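Local atomic coordinates of anopheles Plasmodium-responsive Leucine-rich repeat protein 1B (Anopheles gambiae, PDB entry 4XGO), a protein that probably acts in the mosquito response to Plasmodium, and has been studied for its interaction with the leucine-rich repeat protein LRIM1. Residues Q34-D39 with F56-Y61; N41-A46 with H65-V70; N172-P177 with N190-T195. All coordinates share one frame; numbering follows the deposited sequence.

Overall arrangement
All three contacts join neighbouring coils of one leucine-rich repeat solenoid. Interactions 1 and 2 lie near its N-terminal end, their centres 15 Å apart, and bridge the same pair of coils: they touch where I38 packs on V66, and both are also met by the second subunit. Interaction 1 is partly buried and mixes two direct hydrogen bonds with isoleucine packing and bridging waters. Interaction 2, the buried one, relies on phenylalanine and valine packing around a single water. Interaction 3 lies nearer the centre of the chain, about 24 Å from interaction 1 between nearest atoms; it is a surface contact carried largely by water, with a phosphate beside it.

Interaction 1. Residues Q34-D39 with F56-Y61; sequences QIEEID and FNVIRY
N57 lays its side-chain amide against the backbone of I35, a rung of the asparagine ladder that ties successive coils of a leucine-rich repeat solenoid. I35 N donates to N57 OD1 at 3.0 Å, almost straight (175° at the hydrogen), though the N-H comes in from above the plane of the amide, 39° out of it. OD1 also accepts L33 N, while ND2 donates to the carbonyls of L30 and M54. Four bonds therefore fix the rotation of this buried amide. The backbone answers with V58 N to I35 O at 2.9 Å.

The tight side faces the core. I35 and I59 run side by side in the same direction, I35 CG2 lying 4.0 Å from I59 CG1. The far end of I59 crosses I38, and I59 CD1 lies 3.9 Å from I38 CD1. V58 CG2 packs closely too, 3.3 Å from I35 O, and also touches the CB of E36.

The loose side begins with E36. Its chain turns CG away from the backbone N (chi1 -168°) and runs out extended, so that its carboxylate meets S7 of the second subunit. That subunit also pairs with I35, E37 and I38 in a parallel beta ladder. From E36 onward the two backbones have no direct hydrogen bond, and water does the joining. One water links E36 O to R60 N; another, at the opposite end of the contact, links Q34 N to F56 O. A third accepts from I38 N at 3.0 Å and donates to Y61 O at 2.6 Å.

Interaction 2. Residues N41-A46 with H65-V70; sequences NAFAYA and HVFQNV
The phenylalanine spine of a leucine-rich repeat solenoid passes through this contact, where F43 and F67, one coil apart, point into the core from two similar turns on the side away from the parallel strands. Their rings come close only at one corner, F43 CE2 to F67 CE1 at 4.4 Å; the planes are nearly parallel, but the rings lie beside each other rather than overlapping. V66 fills in between them: its CG1 sits over the centre of the F67 ring, while its CG2 reaches F43 CE2 at 4.1 Å. Placing CG2 opposite the backbone N, with CG1 in the remaining position between N and the carbonyl carbon (chi1 68°), lets one valine serve both rings. L52 of strand 51-53 touches both phenylalanines from within the coil, and L15 of the second subunit also packs on F43.

The base of F43 is held from the other end of the second turn. V70 CG1 lies 3.9 Å from F43 CB, and the same methyl reaches A46 O. Beside it, N69 CB comes to 3.4 Å from F43 O, and the amide of N69 continues alongside A44, its CG lying 3.6 Å from A44 CA.

No direct hydrogen bond crosses between the segments. A single water does that work, accepting from F43 N at 3.0 Å and from N69 ND2 at 2.9 Å while donating to V66 O, which also lies in the plane of the F43 ring at its edge. Each turn is braced internally, A46 N bonding to F43 O and V70 N to F67 O. Stacked turns of this kind, with one phenylalanine per coil directed inward, are typical of the phenylalanine spine in leucine-rich repeat proteins.

Interaction 3. Residues N172-P177 with N190-T195; sequences NVVRGP and NNLTDT. With PO4 (phosphate ion), chain E.
Water carries the polar half of this contact: N172 O and D194 OD1 face each other across a small cluster of waters, and no direct hydrogen bond joins the segments. One water, 2.6 Å from N172 O, accepts from T193 N. It and a second water both lie within bonding distance of the two oxygens, with more acceptors around them than protons to give. A third takes V174 N and reaches D194 only weakly. D194 is turned so that CG stands between its backbone N and carbonyl carbon (chi1 89°), which brings OD1 to the waters, while OD2 accepts A196 N.

The direct touching is slight. The side chains of L192 and V174 meet at an oblique angle, L192 CD2 to V174 CG2 at 4.1 Å, and the same leucine methyl also touches N172 C. N172 CB is 3.5 Å from N191 O. W197 and I157 also pack on V174.

Beyond D194 a phosphate, probably from the crystallisation liquor, receives T195 N at its O4 (2.9 Å) and T195 OG1 at O2, so backbone and side chain of one residue grip the ion; T218 OG1 also holds it.

Next to this wet surface, N190 accepts I171 N on OD1 and donates through ND2 to the carbonyls of A166 and L187, a rung of the asparagine ladder typical of a leucine-rich repeat solenoid.

Interaction 1. Residues Q34-D39 with F56-Y61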
# COMPACT_ATOMS: atom_id res chain seq x y z
N GLN A 34 5.74 -14.02 8.02
CA GLN A 34 7.06 -13.61 7.47
C GLN A 34 7.80 -14.80 6.85
O GLN A 34 9.01 -14.93 7.01
CB GLN A 34 7.95 -12.93 8.54
CG GLN A 34 7.35 -11.74 9.28
CD GLN A 34 7.14 -10.50 8.41
OE1 GLN A 34 6.19 -9.73 8.65
NE2 GLN A 34 8.01 -10.30 7.42
N ILE A 35 7.06 -15.65 6.16
CA ILE A 35 7.65 -16.80 5.47
C ILE A 35 8.40 -16.32 4.26
O ILE A 35 7.86 -15.59 3.42
CB ILE A 35 6.60 -17.83 5.05
CG1 ILE A 35 5.94 -18.43 6.30
CG2 ILE A 35 7.21 -18.94 4.19
CD1 ILE A 35 4.72 -19.27 6.02
N GLU A 36 9.67 -16.70 4.17
CA GLU A 36 10.49 -16.33 3.02
C GLU A 36 10.80 -17.56 2.17
O GLU A 36 10.33 -17.66 1.06
CB GLU A 36 11.76 -15.61 3.45
CG GLU A 36 12.48 -14.95 2.29
CD GLU A 36 13.81 -14.32 2.69
OE1 GLU A 36 14.17 -14.35 3.89
OE2 GLU A 36 14.49 -13.80 1.78
N GLU A 37 11.56 -18.51 2.67
CA GLU A 37 11.85 -19.71 1.88
C GLU A 37 10.84 -20.81 2.23
O GLU A 37 10.41 -20.92 3.37
CB GLU A 37 13.29 -20.19 2.09
CG GLU A 37 13.63 -21.44 1.29
CD GLU A 37 15.10 -21.81 1.34
OE1 GLU A 37 15.77 -21.53 2.36
OE2 GLU A 37 15.59 -22.41 0.35
N ILE A 38 10.46 -21.59 1.23
CA ILE A 38 9.67 -22.79 1.45
C ILE A 38 10.42 -23.98 0.88
O ILE A 38 10.82 -23.96 -0.28
CB ILE A 38 8.31 -22.72 0.74
CG1 ILE A 38 7.50 -21.52 1.25
CG2 ILE A 38 7.52 -24.00 0.96
CD1 ILE A 38 6.20 -21.33 0.51
N ASP A 39 10.60 -25.02 1.69
CA ASP A 39 11.25 -26.24 1.22
C ASP A 39 10.29 -27.04 0.36
O ASP A 39 9.09 -27.05 0.62
CB ASP A 39 11.72 -27.09 2.39
CG ASP A 39 12.94 -26.52 3.10
OD1 ASP A 39 13.52 -25.52 2.61
OD2 ASP A 39 13.32 -27.09 4.14
N PHE A 56 0.35 -12.41 2.59
CA PHE A 56 1.07 -11.44 3.41
C PHE A 56 2.34 -12.03 4.02
O PHE A 56 2.61 -11.85 5.21
CB PHE A 56 0.18 -10.85 4.51
CG PHE A 56 -1.10 -10.24 4.00
CD1 PHE A 56 -1.10 -8.99 3.45
CD2 PHE A 56 -2.30 -10.92 4.13
CE1 PHE A 56 -2.29 -8.41 3.02
CE2 PHE A 56 -3.49 -10.36 3.69
CZ PHE A 56 -3.48 -9.11 3.12
N ASN A 57 3.10 -12.73 3.19
CA ASN A 57 4.41 -13.21 3.60
C ASN A 57 5.45 -12.53 2.73
O ASN A 57 5.19 -11.47 2.14
CB ASN A 57 4.43 -14.74 3.50
CG ASN A 57 3.71 -15.41 4.65
OD1 ASN A 57 4.12 -15.31 5.82
ND2 ASN A 57 2.64 -16.12 4.34
N VAL A 58 6.64 -13.10 2.63
CA VAL A 58 7.68 -12.51 1.79
C VAL A 58 8.27 -13.59 0.87
O VAL A 58 9.48 -13.64 0.66
CB VAL A 58 8.77 -11.79 2.62
CG1 VAL A 58 8.21 -10.47 3.16
CG2 VAL A 58 9.26 -12.65 3.76
N ILE A 59 7.39 -14.40 0.31
CA ILE A 59 7.79 -15.55 -0.47
C ILE A 59 8.30 -15.07 -1.83
O ILE A 59 7.60 -14.34 -2.54
CB ILE A 59 6.64 -16.56 -0.64
CG1 ILE A 59 6.20 -17.14 0.71
CG2 ILE A 59 7.04 -17.68 -1.60
CD1 ILE A 59 4.80 -17.72 0.71
N ARG A 60 9.52 -15.47 -2.18
CA ARG A 60 10.16 -15.04 -3.42
C ARG A 60 10.06 -16.08 -4.54
O ARG A 60 9.95 -15.71 -5.72
CB ARG A 60 11.63 -14.69 -3.14
CG ARG A 60 12.41 -14.19 -4.33
CD ARG A 60 12.01 -12.79 -4.77
NE ARG A 60 12.67 -12.48 -6.04
CZ ARG A 60 12.20 -12.81 -7.24
NH1 ARG A 60 11.04 -13.45 -7.37
NH2 ARG A 60 12.90 -12.48 -8.33
N TYR A 61 10.12 -17.36 -4.17
CA TYR A 61 10.03 -18.48 -5.12
C TYR A 61 9.19 -19.59 -4.54
O TYR A 61 9.17 -19.80 -3.32
CB TYR A 61 11.41 -19.09 -5.40
CG TYR A 61 12.45 -18.10 -5.80
CD1 TYR A 61 12.46 -17.55 -7.08
CD2 TYR A 61 13.43 -17.70 -4.90
CE1 TYR A 61 13.42 -16.62 -7.45
CE2 TYR A 61 14.39 -16.77 -5.26
CZ TYR A 61 14.39 -16.24 -6.53
OH TYR A 61 15.35 -15.32 -6.87
O HOH W 1 4.45 -11.61 7.04
O HOH W 2 11.27 -17.65 -1.37
O HOH W 3 10.92 -20.72 -1.58

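Interaction 2. Residues N41-A46 with H65-V70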
# COMPACT_ATOMS: atom_id res chain seq x y z
N ASN A 41 9.65 -30.12 0.33
CA ASN A 41 8.91 -31.09 1.14
C ASN A 41 8.17 -30.49 2.33
O ASN A 41 7.79 -31.22 3.25
CB ASN A 41 9.85 -32.23 1.62
CG ASN A 41 10.87 -31.77 2.65
OD1 ASN A 41 11.03 -30.57 2.87
ND2 ASN A 41 11.59 -32.72 3.26
N ALA A 42 7.93 -29.18 2.32
CA ALA A 42 7.34 -28.52 3.49
C ALA A 42 6.04 -29.17 3.95
O ALA A 42 5.78 -29.23 5.16
CB ALA A 42 7.10 -27.04 3.18
N PHE A 43 5.23 -29.64 3.01
CA PHE A 43 3.94 -30.24 3.32
C PHE A 43 3.89 -31.77 3.32
O PHE A 43 2.81 -32.38 3.28
CB PHE A 43 2.86 -29.68 2.39
CG PHE A 43 2.76 -28.17 2.43
CD1 PHE A 43 2.31 -27.54 3.57
CD2 PHE A 43 3.17 -27.40 1.36
CE1 PHE A 43 2.23 -26.15 3.63
CE2 PHE A 43 3.09 -26.02 1.41
CZ PHE A 43 2.62 -25.40 2.55
N ALA A 44 5.05 -32.40 3.47
CA ALA A 44 5.19 -33.86 3.43
C ALA A 44 4.33 -34.63 4.45
O ALA A 44 3.93 -35.77 4.21
CB ALA A 44 6.65 -34.23 3.61
N TYR A 45 4.09 -34.01 5.60
CA TYR A 45 3.30 -34.59 6.69
C TYR A 45 1.94 -33.91 6.88
O TYR A 45 1.34 -33.98 7.97
CB TYR A 45 4.11 -34.52 7.98
CG TYR A 45 5.44 -35.21 7.84
CD1 TYR A 45 5.54 -36.60 7.96
CD2 TYR A 45 6.60 -34.49 7.55
CE1 TYR A 45 6.75 -37.25 7.82
CE2 TYR A 45 7.82 -35.13 7.40
CZ TYR A 45 7.89 -36.51 7.54
OH TYR A 45 9.10 -37.16 7.40
N ALA A 46 1.45 -33.27 5.82
CA ALA A 46 0.22 -32.48 5.89
C ALA A 46 -0.64 -32.71 4.65
O ALA A 46 -1.11 -31.76 4.02
CB ALA A 46 0.56 -31.01 6.04
N HIS A 65 7.70 -28.61 -7.22
CA HIS A 65 6.92 -29.76 -6.74
C HIS A 65 6.37 -29.57 -5.31
O HIS A 65 5.94 -30.53 -4.67
CB HIS A 65 7.76 -31.04 -6.84
CG HIS A 65 8.29 -31.31 -8.21
ND1 HIS A 65 7.47 -31.42 -9.32
CD2 HIS A 65 9.55 -31.50 -8.66
CE1 HIS A 65 8.21 -31.67 -10.39
NE2 HIS A 65 9.47 -31.71 -10.02
N VAL A 66 6.35 -28.34 -4.82
CA VAL A 66 5.90 -28.09 -3.44
C VAL A 66 4.46 -28.58 -3.18
O VAL A 66 4.17 -29.01 -2.06
CB VAL A 66 6.06 -26.62 -3.04
CG1 VAL A 66 5.08 -25.74 -3.82
CG2 VAL A 66 5.88 -26.43 -1.54
N PHE A 67 3.59 -28.55 -4.19
CA PHE A 67 2.19 -28.92 -4.00
C PHE A 67 1.84 -30.38 -4.32
O PHE A 67 0.68 -30.79 -4.19
CB PHE A 67 1.25 -27.94 -4.75
CG PHE A 67 1.40 -26.50 -4.33
CD1 PHE A 67 1.40 -26.15 -2.97
CD2 PHE A 67 1.56 -25.49 -5.27
CE1 PHE A 67 1.57 -24.83 -2.58
CE2 PHE A 67 1.72 -24.17 -4.88
CZ PHE A 67 1.71 -23.83 -3.53
N GLN A 68 2.84 -31.17 -4.71
CA GLN A 68 2.65 -32.60 -4.86
C GLN A 68 2.16 -33.25 -3.57
O GLN A 68 1.41 -34.22 -3.60
CB GLN A 68 3.94 -33.28 -5.29
CG GLN A 68 4.39 -32.87 -6.66
CD GLN A 68 5.29 -33.92 -7.28
OE1 GLN A 68 6.26 -34.34 -6.66
NE2 GLN A 68 4.94 -34.37 -8.47
N ASN A 69 2.56 -32.69 -2.43
CA ASN A 69 2.15 -33.20 -1.13
C ASN A 69 0.75 -32.78 -0.69
O ASN A 69 0.26 -33.29 0.33
CB ASN A 69 3.14 -32.77 -0.05
CG ASN A 69 4.45 -33.53 -0.12
OD1 ASN A 69 4.46 -34.76 -0.26
ND2 ASN A 69 5.56 -32.81 0.01
N VAL A 70 0.10 -31.88 -1.44
CA VAL A 70 -1.26 -31.45 -1.11
C VAL A 70 -2.25 -31.69 -2.26
O VAL A 70 -2.85 -30.75 -2.81
CB VAL A 70 -1.30 -29.99 -0.57
CG1 VAL A 70 -0.65 -29.91 0.80
CG2 VAL A 70 -0.62 -29.01 -1.52
O HOH W 4 5.41 -29.96 0.04

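Interaction 3. Residues N172-P177 with N190-T195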
# COMPACT_ATOMS: atom_id res chain seq x y z
N ASN A 172 -5.49 -3.18 -25.92
CA ASN A 172 -6.03 -2.66 -27.20
C ASN A 172 -6.70 -3.71 -28.09
O ASN A 172 -7.25 -3.39 -29.14
CB ASN A 172 -4.93 -1.93 -27.96
CG ASN A 172 -3.68 -2.77 -28.16
OD1 ASN A 172 -3.72 -3.99 -28.17
ND2 ASN A 172 -2.56 -2.10 -28.31
N VAL A 173 -6.63 -4.98 -27.67
CA VAL A 173 -7.21 -6.09 -28.40
C VAL A 173 -7.95 -7.02 -27.45
O VAL A 173 -7.38 -7.47 -26.46
CB VAL A 173 -6.11 -6.92 -29.11
CG1 VAL A 173 -6.66 -8.20 -29.70
CG2 VAL A 173 -5.42 -6.08 -30.18
N VAL A 174 -9.19 -7.33 -27.80
CA VAL A 174 -9.98 -8.33 -27.09
C VAL A 174 -10.27 -9.46 -28.05
O VAL A 174 -10.70 -9.21 -29.20
CB VAL A 174 -11.30 -7.73 -26.60
CG1 VAL A 174 -12.17 -8.81 -25.96
CG2 VAL A 174 -11.06 -6.58 -25.65
N ARG A 175 -10.05 -10.70 -27.62
CA ARG A 175 -10.32 -11.87 -28.47
C ARG A 175 -10.90 -13.02 -27.67
O ARG A 175 -10.99 -12.94 -26.44
CB ARG A 175 -9.08 -12.29 -29.26
CG ARG A 175 -7.85 -12.62 -28.42
CD ARG A 175 -6.65 -12.92 -29.31
N GLY A 176 -11.33 -14.05 -28.39
CA GLY A 176 -11.79 -15.29 -27.78
C GLY A 176 -13.15 -15.71 -28.31
O GLY A 176 -13.77 -14.96 -29.05
N PRO A 177 -13.62 -16.90 -27.89
CA PRO A 177 -14.88 -17.49 -28.33
C PRO A 177 -16.11 -16.69 -27.94
O PRO A 177 -16.10 -15.95 -26.95
CB PRO A 177 -14.91 -18.84 -27.61
CG PRO A 177 -14.00 -18.68 -26.45
CD PRO A 177 -12.92 -17.78 -26.94
N ASN A 190 -7.90 1.49 -20.04
CA ASN A 190 -7.18 0.68 -20.99
C ASN A 190 -6.90 1.49 -22.25
O ASN A 190 -6.97 2.73 -22.20
CB ASN A 190 -7.95 -0.62 -21.28
CG ASN A 190 -7.59 -1.70 -20.27
OD1 ASN A 190 -6.43 -2.10 -20.18
ND2 ASN A 190 -8.57 -2.13 -19.47
N ASN A 191 -6.57 0.80 -23.34
CA ASN A 191 -6.22 1.48 -24.60
C ASN A 191 -7.08 1.05 -25.79
O ASN A 191 -6.61 0.94 -26.93
CB ASN A 191 -4.74 1.24 -24.84
CG ASN A 191 -3.87 2.06 -23.91
OD1 ASN A 191 -3.57 3.23 -24.19
ND2 ASN A 191 -3.50 1.50 -22.80
N LEU A 192 -8.36 0.83 -25.52
CA LEU A 192 -9.30 0.39 -26.54
C LEU A 192 -9.61 1.52 -27.50
O LEU A 192 -9.80 2.66 -27.07
CB LEU A 192 -10.59 -0.15 -25.93
CG LEU A 192 -10.41 -1.47 -25.17
CD1 LEU A 192 -11.64 -1.70 -24.31
CD2 LEU A 192 -10.15 -2.62 -26.14
N THR A 193 -9.58 1.19 -28.80
CA THR A 193 -10.02 2.09 -29.86
C THR A 193 -11.18 1.53 -30.69
O THR A 193 -11.67 2.20 -31.61
CB THR A 193 -8.84 2.45 -30.80
OG1 THR A 193 -8.28 1.25 -31.33
CG2 THR A 193 -7.76 3.21 -30.05
N ASP A 194 -11.62 0.31 -30.39
CA ASP A 194 -12.77 -0.25 -31.10
C ASP A 194 -13.61 -1.08 -30.16
O ASP A 194 -13.14 -1.44 -29.07
CB ASP A 194 -12.30 -1.12 -32.28
CG ASP A 194 -12.06 -2.57 -31.88
OD1 ASP A 194 -11.22 -2.82 -30.99
OD2 ASP A 194 -12.77 -3.46 -32.41
N THR A 195 -14.82 -1.40 -30.61
CA THR A 195 -15.76 -2.19 -29.83
C THR A 195 -16.42 -3.32 -30.62
O THR A 195 -17.44 -3.86 -30.19
CB THR A 195 -16.90 -1.31 -29.24
OG1 THR A 195 -17.79 -0.87 -30.28
CG2 THR A 195 -16.36 -0.13 -28.46
P PO4 E . -16.32 1.48 -32.46
O1 PO4 E . -16.66 2.27 -33.72
O2 PO4 E . -17.58 1.21 -31.68
O3 PO4 E . -15.32 2.29 -31.66
O4 PO4 E . -15.69 0.15 -32.85
O HOH W 5 -9.02 -1.51 -29.70
O HOH W 6 -8.75 -4.21 -31.65
O HOH W 7 -10.16 -6.09 -30.35